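Local coordinates for protein exopolyphosphatase (PDB 1T6C) that probably hydrolyses terminal phosphates of inorganic polyphosphate or guanosine pentaphosphate, as a calcium-binding enzyme of actin-like fold from the Ppx/GppA family, at residues V14-I19 with G303-E308; V24-A29 with L40-I45; L58-I63 with A96-E101; E65-L70 with E104-E109; K86-E91 with E115-E120. One frame throughout, in Å; residues are numbered along the deposited sequence.

Contact 1: residues V14-I19 with G303-E308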
# COMPACT_ATOMS: atom_id res chain seq x y z
N VAL A 14 -8.74 -18.58 -3.22
CA VAL A 14 -9.28 -17.25 -3.51
C VAL A 14 -8.16 -16.42 -4.12
O VAL A 14 -6.99 -16.72 -3.95
CB VAL A 14 -9.88 -16.58 -2.22
CG1 VAL A 14 -11.00 -17.46 -1.69
CG2 VAL A 14 -8.84 -16.32 -1.17
N ALA A 15 -8.53 -15.42 -4.89
CA ALA A 15 -7.55 -14.58 -5.54
C ALA A 15 -7.98 -13.14 -5.60
O ALA A 15 -9.17 -12.81 -5.64
CB ALA A 15 -7.32 -15.05 -6.93
N SER A 16 -6.98 -12.27 -5.69
CA SER A 16 -7.17 -10.85 -5.88
C SER A 16 -6.32 -10.40 -7.03
O SER A 16 -5.23 -10.94 -7.24
CB SER A 16 -6.83 -10.02 -4.62
OG SER A 16 -5.47 -10.08 -4.33
N ILE A 17 -6.84 -9.43 -7.78
CA ILE A 17 -6.09 -8.75 -8.85
C ILE A 17 -6.20 -7.27 -8.52
O ILE A 17 -7.29 -6.77 -8.25
CB ILE A 17 -6.69 -9.07 -10.19
CG1 ILE A 17 -6.46 -10.54 -10.54
CG2 ILE A 17 -6.10 -8.16 -11.24
CD1 ILE A 17 -7.15 -10.99 -11.80
N ASP A 18 -5.07 -6.59 -8.53
CA ASP A 18 -5.00 -5.14 -8.34
C ASP A 18 -4.32 -4.50 -9.54
O ASP A 18 -3.21 -4.85 -9.88
CB ASP A 18 -4.41 -4.73 -6.99
CG ASP A 18 -3.03 -5.09 -6.84
OD1 ASP A 18 -2.74 -6.32 -6.80
OD2 ASP A 18 -2.13 -4.21 -6.71
N ILE A 19 -5.04 -3.58 -10.15
CA ILE A 19 -4.58 -2.85 -11.31
C ILE A 19 -4.27 -1.45 -10.84
O ILE A 19 -5.17 -0.70 -10.45
CB ILE A 19 -5.70 -2.83 -12.39
CG1 ILE A 19 -6.05 -4.25 -12.85
CG2 ILE A 19 -5.30 -1.90 -13.54
CD1 ILE A 19 -7.22 -4.29 -13.79
N GLY A 303 -5.92 -8.03 1.85
CA GLY A 303 -7.21 -7.70 2.48
C GLY A 303 -8.38 -8.05 1.59
O GLY A 303 -9.45 -8.40 2.07
N VAL A 304 -8.18 -7.94 0.28
CA VAL A 304 -9.19 -8.42 -0.64
C VAL A 304 -9.43 -9.94 -0.46
O VAL A 304 -10.57 -10.41 -0.52
CB VAL A 304 -8.79 -8.09 -2.10
CG1 VAL A 304 -9.72 -8.79 -3.12
CG2 VAL A 304 -8.80 -6.58 -2.34
N LEU A 305 -8.37 -10.68 -0.19
CA LEU A 305 -8.47 -12.12 0.04
C LEU A 305 -9.25 -12.37 1.33
O LEU A 305 -10.12 -13.24 1.39
CB LEU A 305 -7.11 -12.77 0.14
CG LEU A 305 -6.11 -12.51 -0.97
CD1 LEU A 305 -4.76 -13.00 -0.54
CD2 LEU A 305 -6.56 -13.18 -2.26
N VAL A 306 -8.94 -11.59 2.36
CA VAL A 306 -9.64 -11.72 3.62
C VAL A 306 -11.13 -11.45 3.42
O VAL A 306 -11.99 -12.17 3.94
CB VAL A 306 -9.05 -10.80 4.72
CG1 VAL A 306 -9.92 -10.84 5.95
CG2 VAL A 306 -7.62 -11.21 5.06
N SER A 307 -11.45 -10.42 2.66
CA SER A 307 -12.84 -10.05 2.40
C SER A 307 -13.58 -11.20 1.73
O SER A 307 -14.74 -11.47 2.09
CB SER A 307 -12.88 -8.80 1.53
OG SER A 307 -14.20 -8.47 1.17
N GLU A 308 -12.92 -11.89 0.81
CA GLU A 308 -13.56 -12.99 0.11
C GLU A 308 -13.85 -14.13 1.06
O GLU A 308 -14.91 -14.75 0.95
CB GLU A 308 -12.73 -13.46 -1.10
CG GLU A 308 -12.82 -12.53 -2.31
CD GLU A 308 -14.25 -12.16 -2.76
OE1 GLU A 308 -15.10 -13.07 -2.93
OE2 GLU A 308 -14.53 -10.96 -2.94

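Contact 2: residues V24-A29 with L40-I45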
# COMPACT_ATOMS: atom_id res chain seq x y z
N VAL A 24 0.21 -4.48 -12.57
CA VAL A 24 -0.97 -5.32 -12.45
C VAL A 24 -0.53 -6.56 -11.70
O VAL A 24 0.40 -7.25 -12.11
CB VAL A 24 -1.50 -5.70 -13.84
CG1 VAL A 24 -2.80 -6.50 -13.74
CG2 VAL A 24 -1.70 -4.43 -14.71
N ARG A 25 -1.21 -6.86 -10.60
CA ARG A 25 -0.75 -7.89 -9.67
C ARG A 25 -1.82 -8.89 -9.33
O ARG A 25 -2.97 -8.51 -9.15
CB ARG A 25 -0.21 -7.26 -8.41
CG ARG A 25 1.11 -6.51 -8.69
CD ARG A 25 1.76 -5.95 -7.53
NE ARG A 25 2.20 -6.98 -6.61
CZ ARG A 25 2.95 -6.74 -5.56
NH1 ARG A 25 3.38 -5.51 -5.31
NH2 ARG A 25 3.29 -7.74 -4.77
N LEU A 26 -1.40 -10.15 -9.25
CA LEU A 26 -2.27 -11.29 -8.93
C LEU A 26 -1.76 -11.94 -7.64
O LEU A 26 -0.56 -12.15 -7.47
CB LEU A 26 -2.21 -12.33 -10.05
CG LEU A 26 -2.87 -13.69 -9.76
CD1 LEU A 26 -4.39 -13.56 -9.63
CD2 LEU A 26 -2.47 -14.73 -10.81
N THR A 27 -2.68 -12.25 -6.74
CA THR A 27 -2.39 -12.98 -5.52
C THR A 27 -3.40 -14.12 -5.34
O THR A 27 -4.57 -13.88 -5.41
CB THR A 27 -2.44 -12.04 -4.29
OG1 THR A 27 -1.63 -10.86 -4.52
CG2 THR A 27 -1.87 -12.74 -3.05
N ILE A 28 -2.92 -15.34 -5.16
CA ILE A 28 -3.77 -16.51 -4.97
C ILE A 28 -3.44 -17.06 -3.60
O ILE A 28 -2.26 -17.21 -3.27
CB ILE A 28 -3.58 -17.60 -6.03
CG1 ILE A 28 -3.83 -17.06 -7.45
CG2 ILE A 28 -4.52 -18.76 -5.75
CD1 ILE A 28 -3.70 -18.10 -8.56
N ALA A 29 -4.48 -17.36 -2.81
CA ALA A 29 -4.29 -17.89 -1.47
C ALA A 29 -5.17 -19.13 -1.32
O ALA A 29 -6.17 -19.28 -2.02
CB ALA A 29 -4.64 -16.88 -0.47
N LEU A 40 0.44 -18.29 -4.69
CA LEU A 40 0.95 -17.77 -5.94
C LEU A 40 0.83 -16.27 -5.98
O LEU A 40 -0.17 -15.72 -5.57
CB LEU A 40 0.23 -18.38 -7.13
CG LEU A 40 0.99 -18.18 -8.44
CD1 LEU A 40 1.92 -19.37 -8.68
CD2 LEU A 40 0.07 -18.03 -9.57
N GLU A 41 1.86 -15.61 -6.49
CA GLU A 41 1.82 -14.17 -6.75
C GLU A 41 2.45 -13.91 -8.09
O GLU A 41 3.47 -14.54 -8.41
CB GLU A 41 2.59 -13.39 -5.67
CG GLU A 41 1.93 -13.48 -4.31
CD GLU A 41 2.83 -13.06 -3.19
OE1 GLU A 41 3.81 -13.81 -2.90
OE2 GLU A 41 2.53 -12.01 -2.56
N ARG A 42 1.86 -13.00 -8.86
CA ARG A 42 2.47 -12.48 -10.09
C ARG A 42 2.36 -10.97 -10.13
O ARG A 42 1.46 -10.35 -9.55
CB ARG A 42 1.76 -13.03 -11.35
CG ARG A 42 1.90 -14.49 -11.57
CD ARG A 42 3.32 -14.88 -11.98
NE ARG A 42 3.49 -16.30 -12.24
CZ ARG A 42 3.83 -17.20 -11.32
NH1 ARG A 42 4.04 -16.81 -10.09
NH2 ARG A 42 3.97 -18.47 -11.64
N GLY A 43 3.29 -10.34 -10.84
CA GLY A 43 3.30 -8.91 -10.99
C GLY A 43 3.83 -8.60 -12.37
O GLY A 43 4.79 -9.23 -12.83
N ARG A 44 3.22 -7.65 -13.04
CA ARG A 44 3.71 -7.22 -14.34
C ARG A 44 3.59 -5.70 -14.39
O ARG A 44 2.54 -5.14 -14.08
CB ARG A 44 2.93 -7.87 -15.49
CG ARG A 44 3.35 -9.30 -15.83
CD ARG A 44 2.72 -10.40 -14.97
NE ARG A 44 3.49 -11.65 -14.95
CZ ARG A 44 3.36 -12.65 -15.84
NH1 ARG A 44 2.49 -12.56 -16.85
NH2 ARG A 44 4.11 -13.74 -15.73
N ILE A 45 4.65 -5.02 -14.85
CA ILE A 45 4.61 -3.59 -14.99
C ILE A 45 3.99 -3.29 -16.36
O ILE A 45 4.51 -3.74 -17.39
CB ILE A 45 6.03 -2.98 -14.84
CG1 ILE A 45 6.58 -3.23 -13.43
CG2 ILE A 45 6.00 -1.48 -15.19
CD1 ILE A 45 8.12 -3.06 -13.28
O HOH W 1 1.01 -10.17 -4.13
O HOH W 2 1.61 -9.87 -6.65

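Contact 3: residues L58-I63 with A96-E101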
# COMPACT_ATOMS: atom_id res chain seq x y z
N LEU A 58 -5.90 6.80 -21.04
CA LEU A 58 -5.04 5.61 -21.04
C LEU A 58 -4.58 5.39 -22.45
O LEU A 58 -5.37 5.48 -23.38
CB LEU A 58 -5.82 4.36 -20.61
CG LEU A 58 -6.53 4.41 -19.25
CD1 LEU A 58 -7.26 3.09 -19.01
CD2 LEU A 58 -5.61 4.72 -18.13
N GLN A 59 -3.30 5.11 -22.62
CA GLN A 59 -2.75 4.88 -23.94
C GLN A 59 -3.07 3.48 -24.42
O GLN A 59 -3.06 2.51 -23.65
CB GLN A 59 -1.24 5.14 -23.95
CG GLN A 59 -0.85 6.57 -23.58
CD GLN A 59 -1.57 7.62 -24.44
OE1 GLN A 59 -2.50 8.30 -23.97
NE2 GLN A 59 -1.16 7.73 -25.71
N GLU A 60 -3.33 3.37 -25.71
CA GLU A 60 -3.79 2.11 -26.27
C GLU A 60 -2.80 0.98 -26.09
O GLU A 60 -3.22 -0.13 -25.82
CB GLU A 60 -4.13 2.26 -27.75
CG GLU A 60 -5.38 3.10 -28.01
CD GLU A 60 -6.64 2.52 -27.38
OE1 GLU A 60 -6.71 1.30 -27.14
OE2 GLU A 60 -7.58 3.29 -27.14
N ASP A 61 -1.51 1.25 -26.24
CA ASP A 61 -0.52 0.17 -26.11
C ASP A 61 -0.44 -0.36 -24.67
O ASP A 61 -0.19 -1.55 -24.46
CB ASP A 61 0.85 0.59 -26.65
CG ASP A 61 1.50 1.67 -25.83
OD1 ASP A 61 0.82 2.65 -25.48
OD2 ASP A 61 2.70 1.63 -25.50
N ARG A 62 -0.69 0.53 -23.69
CA ARG A 62 -0.71 0.16 -22.27
C ARG A 62 -2.00 -0.61 -21.93
O ARG A 62 -1.98 -1.56 -21.14
CB ARG A 62 -0.62 1.40 -21.39
CG ARG A 62 0.55 2.32 -21.64
CD ARG A 62 1.91 1.70 -21.36
NE ARG A 62 2.39 0.92 -22.50
CZ ARG A 62 2.76 -0.36 -22.48
NH1 ARG A 62 2.71 -1.07 -21.37
NH2 ARG A 62 3.20 -0.94 -23.59
N ILE A 63 -3.10 -0.23 -22.56
CA ILE A 63 -4.35 -1.00 -22.45
C ILE A 63 -4.13 -2.41 -22.99
O ILE A 63 -4.54 -3.39 -22.39
CB ILE A 63 -5.52 -0.32 -23.22
CG1 ILE A 63 -6.05 0.86 -22.43
CG2 ILE A 63 -6.62 -1.32 -23.57
CD1 ILE A 63 -7.02 1.74 -23.21
N ALA A 96 -8.42 8.66 -15.70
CA ALA A 96 -8.49 8.58 -17.17
C ALA A 96 -9.91 8.56 -17.74
O ALA A 96 -10.83 7.92 -17.19
CB ALA A 96 -7.73 7.35 -17.68
N LYS A 97 -10.06 9.21 -18.88
CA LYS A 97 -11.34 9.48 -19.52
C LYS A 97 -11.93 8.29 -20.26
O LYS A 97 -13.14 8.21 -20.48
CB LYS A 97 -11.18 10.64 -20.52
CG LYS A 97 -12.43 11.40 -20.78
CD LYS A 97 -12.14 12.68 -21.51
CE LYS A 97 -12.00 13.83 -20.57
NZ LYS A 97 -11.71 15.05 -21.34
N ASN A 98 -11.06 7.37 -20.68
CA ASN A 98 -11.47 6.14 -21.36
C ASN A 98 -11.36 4.91 -20.43
O ASN A 98 -11.31 3.77 -20.91
CB ASN A 98 -10.67 5.92 -22.65
CG ASN A 98 -9.17 5.91 -22.43
OD1 ASN A 98 -8.67 6.41 -21.44
ND2 ASN A 98 -8.44 5.29 -23.34
N ALA A 99 -11.34 5.14 -19.12
CA ALA A 99 -11.29 4.05 -18.16
C ALA A 99 -12.50 3.11 -18.29
O ALA A 99 -12.36 1.90 -18.22
CB ALA A 99 -11.19 4.59 -16.76
N GLU A 100 -13.68 3.68 -18.49
CA GLU A 100 -14.90 2.89 -18.58
C GLU A 100 -14.81 1.95 -19.79
O GLU A 100 -15.15 0.79 -19.70
CB GLU A 100 -16.12 3.82 -18.64
CG GLU A 100 -17.44 3.11 -18.44
CD GLU A 100 -18.66 4.00 -18.68
OE1 GLU A 100 -19.77 3.45 -18.92
OE2 GLU A 100 -18.52 5.25 -18.61
N GLU A 101 -14.30 2.45 -20.92
CA GLU A 101 -14.15 1.67 -22.15
C GLU A 101 -13.10 0.55 -22.01
O GLU A 101 -13.33 -0.58 -22.45
CB GLU A 101 -13.80 2.61 -23.31
CG GLU A 101 -14.95 3.56 -23.65
CD GLU A 101 -14.83 4.97 -23.05
OE1 GLU A 101 -14.53 5.16 -21.84
OE2 GLU A 101 -15.08 5.91 -23.82
O HOH W 3 -9.72 3.55 -25.16

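Contact 4: residues E65-L70 with E104-E109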
# COMPACT_ATOMS: atom_id res chain seq x y z
N GLU A 65 -1.43 -4.23 -23.49
CA GLU A 65 -0.54 -5.04 -22.68
C GLU A 65 -1.27 -5.47 -21.40
O GLU A 65 -1.13 -6.61 -20.93
CB GLU A 65 0.75 -4.32 -22.29
CG GLU A 65 1.72 -5.29 -21.63
CD GLU A 65 3.09 -4.70 -21.32
OE1 GLU A 65 3.34 -3.56 -21.69
OE2 GLU A 65 3.91 -5.41 -20.68
N THR A 66 -2.03 -4.55 -20.82
CA THR A 66 -2.74 -4.84 -19.57
C THR A 66 -3.78 -5.93 -19.80
O THR A 66 -3.87 -6.87 -19.01
CB THR A 66 -3.36 -3.57 -19.00
OG1 THR A 66 -2.35 -2.62 -18.64
CG2 THR A 66 -4.08 -3.86 -17.67
N ILE A 67 -4.51 -5.86 -20.91
CA ILE A 67 -5.47 -6.90 -21.25
C ILE A 67 -4.74 -8.25 -21.41
O ILE A 67 -5.23 -9.26 -20.92
CB ILE A 67 -6.30 -6.51 -22.49
CG1 ILE A 67 -7.27 -5.39 -22.12
CG2 ILE A 67 -7.08 -7.70 -23.05
CD1 ILE A 67 -8.04 -4.85 -23.25
N GLN A 68 -3.58 -8.28 -22.06
CA GLN A 68 -2.88 -9.56 -22.24
C GLN A 68 -2.43 -10.15 -20.90
O GLN A 68 -2.57 -11.33 -20.70
CB GLN A 68 -1.68 -9.42 -23.20
CG GLN A 68 -1.01 -10.77 -23.62
CD GLN A 68 -1.99 -11.97 -23.81
OE1 GLN A 68 -2.03 -12.91 -22.97
NE2 GLN A 68 -2.76 -11.93 -24.90
N VAL A 69 -1.97 -9.31 -19.97
CA VAL A 69 -1.58 -9.76 -18.63
C VAL A 69 -2.78 -10.34 -17.89
O VAL A 69 -2.68 -11.36 -17.21
CB VAL A 69 -0.97 -8.60 -17.80
CG1 VAL A 69 -0.86 -8.99 -16.33
CG2 VAL A 69 0.39 -8.19 -18.36
N LEU A 70 -3.92 -9.67 -18.03
CA LEU A 70 -5.13 -10.10 -17.36
C LEU A 70 -5.59 -11.44 -17.91
O LEU A 70 -6.07 -12.28 -17.16
CB LEU A 70 -6.24 -9.03 -17.43
CG LEU A 70 -5.96 -7.75 -16.66
CD1 LEU A 70 -6.98 -6.68 -16.95
CD2 LEU A 70 -5.91 -8.02 -15.15
N GLU A 104 -14.76 -2.17 -19.81
CA GLU A 104 -15.69 -2.92 -20.65
C GLU A 104 -14.96 -3.94 -21.52
O GLU A 104 -15.41 -5.07 -21.69
CB GLU A 104 -16.53 -1.98 -21.54
CG GLU A 104 -17.36 -2.69 -22.60
CD GLU A 104 -18.50 -3.54 -22.06
OE1 GLU A 104 -18.83 -3.45 -20.86
OE2 GLU A 104 -19.10 -4.28 -22.88
N ARG A 105 -13.82 -3.57 -22.09
CA ARG A 105 -13.02 -4.56 -22.83
C ARG A 105 -12.61 -5.71 -21.92
O ARG A 105 -12.59 -6.85 -22.33
CB ARG A 105 -11.76 -3.93 -23.43
CG ARG A 105 -12.01 -3.01 -24.62
CD ARG A 105 -10.71 -2.64 -25.33
NE ARG A 105 -10.08 -3.83 -25.93
CZ ARG A 105 -8.84 -3.88 -26.40
NH1 ARG A 105 -8.07 -2.79 -26.42
NH2 ARG A 105 -8.37 -5.02 -26.89
N VAL A 106 -12.28 -5.41 -20.66
CA VAL A 106 -11.87 -6.48 -19.76
C VAL A 106 -13.03 -7.46 -19.50
O VAL A 106 -12.84 -8.65 -19.47
CB VAL A 106 -11.26 -5.92 -18.45
CG1 VAL A 106 -10.93 -7.04 -17.48
CG2 VAL A 106 -10.01 -5.12 -18.75
N LYS A 107 -14.24 -6.94 -19.39
CA LYS A 107 -15.39 -7.80 -19.19
C LYS A 107 -15.56 -8.73 -20.37
O LYS A 107 -15.78 -9.92 -20.23
CB LYS A 107 -16.67 -6.96 -19.03
CG LYS A 107 -16.67 -6.13 -17.75
CD LYS A 107 -17.80 -5.13 -17.66
CE LYS A 107 -17.56 -4.21 -16.46
NZ LYS A 107 -18.55 -3.12 -16.32
N ARG A 108 -15.47 -8.14 -21.56
CA ARG A 108 -15.81 -8.87 -22.77
C ARG A 108 -14.70 -9.83 -23.19
O ARG A 108 -14.98 -10.94 -23.63
CB ARG A 108 -16.09 -7.89 -23.93
CG ARG A 108 -17.21 -6.89 -23.70
CD ARG A 108 -18.61 -7.40 -23.89
NE ARG A 108 -19.07 -8.31 -22.84
CZ ARG A 108 -19.55 -7.92 -21.66
NH1 ARG A 108 -19.61 -6.64 -21.34
NH2 ARG A 108 -19.96 -8.82 -20.80
N GLU A 109 -13.46 -9.41 -23.03
CA GLU A 109 -12.30 -10.12 -23.59
C GLU A 109 -11.57 -11.01 -22.60
O GLU A 109 -10.89 -11.97 -22.99
CB GLU A 109 -11.33 -9.12 -24.22
CG GLU A 109 -11.95 -8.38 -25.39
CD GLU A 109 -11.13 -7.22 -25.89
OE1 GLU A 109 -9.89 -7.34 -25.85
OE2 GLU A 109 -11.72 -6.18 -26.28

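Contact 5: residues K86-E91 with E115-E120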
# COMPACT_ATOMS: atom_id res chain seq x y z
N LYS A 86 -11.64 -11.44 -6.88
CA LYS A 86 -12.05 -10.05 -6.81
C LYS A 86 -10.94 -9.22 -7.46
O LYS A 86 -9.76 -9.35 -7.10
CB LYS A 86 -12.28 -9.58 -5.37
CG LYS A 86 -12.59 -8.12 -5.20
CD LYS A 86 -13.95 -7.76 -5.74
CE LYS A 86 -14.16 -6.28 -5.82
NZ LYS A 86 -15.60 -5.98 -6.14
N ALA A 87 -11.31 -8.44 -8.44
CA ALA A 87 -10.35 -7.57 -9.14
C ALA A 87 -10.71 -6.12 -8.94
O ALA A 87 -11.89 -5.73 -9.03
CB ALA A 87 -10.34 -7.90 -10.58
N VAL A 88 -9.70 -5.31 -8.63
CA VAL A 88 -9.90 -3.89 -8.34
C VAL A 88 -8.92 -3.05 -9.14
O VAL A 88 -7.84 -3.53 -9.51
CB VAL A 88 -9.79 -3.56 -6.82
CG1 VAL A 88 -10.79 -4.31 -5.98
CG2 VAL A 88 -8.39 -3.81 -6.29
N ALA A 89 -9.30 -1.81 -9.37
CA ALA A 89 -8.43 -0.82 -9.98
C ALA A 89 -8.42 0.41 -9.08
O ALA A 89 -9.43 0.73 -8.48
CB ALA A 89 -8.88 -0.49 -11.37
N THR A 90 -7.30 1.12 -9.07
CA THR A 90 -7.12 2.32 -8.25
C THR A 90 -7.72 3.55 -8.89
O THR A 90 -7.91 3.60 -10.13
CB THR A 90 -5.61 2.64 -8.10
OG1 THR A 90 -5.05 2.97 -9.38
CG2 THR A 90 -4.84 1.52 -7.62
N GLU A 91 -7.93 4.56 -8.06
CA GLU A 91 -8.55 5.83 -8.48
C GLU A 91 -7.68 6.55 -9.54
O GLU A 91 -8.20 7.34 -10.29
CB GLU A 91 -8.79 6.77 -7.29
CG GLU A 91 -9.94 7.76 -7.49
CD GLU A 91 -9.55 9.19 -7.20
OE1 GLU A 91 -9.15 9.47 -6.05
OE2 GLU A 91 -9.66 10.04 -8.11
N GLU A 115 -13.51 -3.71 -10.42
CA GLU A 115 -14.15 -2.62 -9.71
C GLU A 115 -13.15 -1.51 -9.45
O GLU A 115 -12.12 -1.75 -8.88
CB GLU A 115 -14.70 -3.09 -8.38
CG GLU A 115 -15.48 -1.97 -7.72
CD GLU A 115 -15.95 -2.30 -6.32
OE1 GLU A 115 -15.58 -3.36 -5.76
OE2 GLU A 115 -16.68 -1.43 -5.78
N VAL A 116 -13.47 -0.29 -9.89
CA VAL A 116 -12.70 0.89 -9.54
C VAL A 116 -13.07 1.26 -8.11
O VAL A 116 -14.22 1.48 -7.79
CB VAL A 116 -12.96 2.08 -10.49
CG1 VAL A 116 -12.17 3.29 -10.06
CG2 VAL A 116 -12.59 1.70 -11.87
N ILE A 117 -12.07 1.25 -7.24
CA ILE A 117 -12.31 1.54 -5.84
C ILE A 117 -11.63 2.85 -5.42
O ILE A 117 -10.65 3.30 -6.04
CB ILE A 117 -11.88 0.39 -4.91
CG1 ILE A 117 -10.38 0.10 -5.01
CG2 ILE A 117 -12.69 -0.89 -5.23
CD1 ILE A 117 -9.89 -0.89 -3.92
N THR A 118 -12.20 3.48 -4.39
CA THR A 118 -11.66 4.72 -3.86
C THR A 118 -10.46 4.43 -2.94
O THR A 118 -10.30 3.30 -2.50
CB THR A 118 -12.69 5.45 -3.04
OG1 THR A 118 -13.09 4.61 -1.95
CG2 THR A 118 -13.94 5.72 -3.85
N PRO A 119 -9.64 5.43 -2.67
CA PRO A 119 -8.54 5.29 -1.71
C PRO A 119 -9.06 4.90 -0.34
O PRO A 119 -8.45 4.12 0.38
CB PRO A 119 -7.87 6.67 -1.74
CG PRO A 119 -8.22 7.18 -3.08
CD PRO A 119 -9.60 6.76 -3.31
N GLU A 120 -10.23 5.41 0.03
CA GLU A 120 -10.86 5.03 1.28
C GLU A 120 -11.17 3.54 1.31
O GLU A 120 -10.91 2.85 2.31
CB GLU A 120 -12.14 5.83 1.50
CG GLU A 120 -11.90 7.31 1.76
CD GLU A 120 -11.73 8.18 0.51
OE1 GLU A 120 -11.82 7.70 -0.65
OE2 GLU A 120 -11.48 9.42 0.68
O HOH W 4 -8.09 4.04 -5.27

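Contact 1: residues V14-I19 with G303-E308
Leu305 presses its side chain against the strand 14-19, laying one methyl on the backbone between Val14 and Ser16. Starting at the root, Leu305 CB comes within 4.2 Å of Val14 CG2. One bond out, Leu305 CG lies 4.2 Å from Ser16 OG. Of the two tips, Leu305 CD2 rests 3.6 Å from Ser16 N and 4.0 Å from Val14 CG2, while the side chain also touches Thr27 on the next strand. With CG anti to the carbonyl carbon (chi1 -52°), the chain leans off the helix onto the sheet. The preceding residue, Val304, brings CG1 to a tight 3.5 Å from Ser16 CB. Ser16 OG is hydrogen-bonded to Arg301 O in the same helix as Leu305, and Glu308, whose CB lies near Val14, carries its carboxylate off to a salt bridge with Arg84. The contact is wholly buried: after passing through the second domain, the chain returns and lays its C-terminal helix on the first sheet, as is characteristic of the actin-like fold.

Contact 2: residues V24-A29 with L40-I45
Three hydrogen-bonded pairs, Val24 with Arg44, Leu26 with Arg42 and Ile28 with Leu40, join the two antiparallel strands. Each pair exchanges two backbone bonds. Those of the last pair are unequal: Ile28 N reaches Leu40 O at 2.8 Å, while the return bond from Leu40 N to Ile28 O is 3.2 Å. Between them, at the non-hydrogen-bonded pairs, alpha carbons supply CA-H...O contacts, as from Glu41 CA to Leu26 O at 3.2 Å. The strands form the beta hairpin that ends one side of the five-stranded mixed sheet, with 35-45 as its outermost strand within the chain and 12-19 on the far side of 23-32. Apolar contacts gather on the face of Leu26, Ile28 and Leu40. There Ile28 and Leu40 lie side by side, CD1 of Ile28 being 3.9 Å from CD2 of Leu40; that same Leu40 CD2 sits 4.1 Å above the guanidinium plane of Arg42, toward its rim. On the opposite face Thr27 CG2 packs on Glu41 CG at 4.1 Å. Polar contacts on this second face run through water. The bend of Arg25 at chi3 (65°) brings its guanidinium to a water 2.9 Å from Arg25 NE, which accepts from it in the guanidinium plane and donates to Arg42 O. A second water joins Thr27 OG1 to Glu41 OE2.

Contact 3: residues L58-I63 with A96-E101
Where helices 60-79 and 99-109 begin, side by side, Asn98 reaches from the start of one to grip the backbone of Leu58 just before the other. Asn98 OD1 accepts from Leu58 N at 2.8 Å, in the carbonyl plane and on a lone pair. In return, Asn98 ND2 donates to Leu58 O at 3.1 Å, nearly straight (165°) and close to the amide plane. The side-chain amide thus pairs with both polar atoms of a single residue, in the manner of a neighbouring strand. Asn98 is the third residue of a type I turn from Ala96 to Ala99 and stands at the N-cap position, but its amide is spent across the contact and makes no capping bond; CG placed between backbone N and carbonyl carbon (chi1 56°) sends it that way. Both helices belong to the alternating helix-strand part of the first actin-like domain, where helix 60-79 leads into strand 84-89 and helix 99-109 leads into strand 114-116. ND2 also donates to a water 2.8 Å away, which in turn donates to Glu60 OE2. A leucine in place of Asn98 would probably leave the buried N and O of Leu58 without these partners. Leu58 CD2 makes a tight apolar contact with Ala96 CB at 3.4 Å, and the Ile63 CD1 methyl lies against Asn98 ND2 at 3.8 Å. Phe102 and Val52 also pack against Leu58.

Contact 4: residues E65-L70 with E104-E109
Ile67 drives its CD1 methyl onto the flat guanidinium of Arg105, 3.4 Å from CZ and over the centre of one face, the two side chains crossing at about a right angle. This is the close part of the contact. Deeper in, Leu70 CD1 meets Val106 CG2 at 3.9 Å, and Leu70 goes on to touch Ile17 and Ile19 of the sheet beneath. The fit between Ile67 CG1 and Val106 CG2, at 4.4 Å, is slacker, in keeping with segment axes that stay 10.7 Å apart and cross at -37°. Toward solvent the contact becomes polar. Partly exposed Arg105 and Glu109, one helical turn apart, form a side-on, two-bonded salt bridge: Arg105 NE donates to Glu109 OE2 at 2.9 Å, and NH2 to OE1 at 3.0 Å on its syn lone pair. The bend at chi3 (64°) swings the guanidinium into line with that carboxylate. Across the contact, Glu109 OE1 comes no nearer than 4.0 Å to Ile67 CG2. Glu64, on the opposite helix, forms a further salt bridge with Arg105 NH1. Gripped by carboxylates from both helices, the guanidinium is probably held against rotation and likely to stay charged, presenting a steady flat surface to the isoleucine methyl at the helix interface.

Contact 5: residues K86-E91 with E115-E120
The carboxylate of Glu115 is met by Lys86 NZ on the anti side of OE1, 31° out of its plane, in a short salt bridge of 2.6 Å. It spans the last two strands of the sheet, 84-89 and 114-116, which run parallel and are joined through helices 91-94 and 99-109 in a beta-alpha-beta crossover. Lys86 starts anti to its own N (chi1 175°), then bends at chi2 (70°) so that its end reaches the edge strand. A methionine in its place would probably leave the Glu115 carboxylate without its counter-charge. Alongside run three backbone bonds: Glu115 N to Ala87 O and Ala89 N to Glu115 O, both 2.9 Å, and Ile117 N to Ala89 O, 3.0 Å. Ile117 CD1 packs 3.9 Å from Val88 CB. Farther on, Pro119 lies beside calcium ligands Ser149 and Glu151. Where the two segments diverge past the last backbone bond, one water fills in, accepting from Glu91 N and donating to Ile117 O, each 2.8 Å away.

From the N terminus, strand 12-19 supplies the first half of contact 1, whose loop closes only at helix 300-313 and holds every other contact inside it. Contact 2 closes first, after a short hairpin turn, and precedes the rest in series. Contacts 3, 4 and 5 then interleave: their first segments follow in order along helix 60-79 and strand 84-89, and their second segments follow in the same order, so each pair crosses. Contacts 1, 2 and 5 share the five-stranded sheet. Contacts 3 and 4 join the same two helices; Val69 of contact 4 packs on Arg44 of contact 2, tying them to that sheet, while helix 300-313 covers its other face.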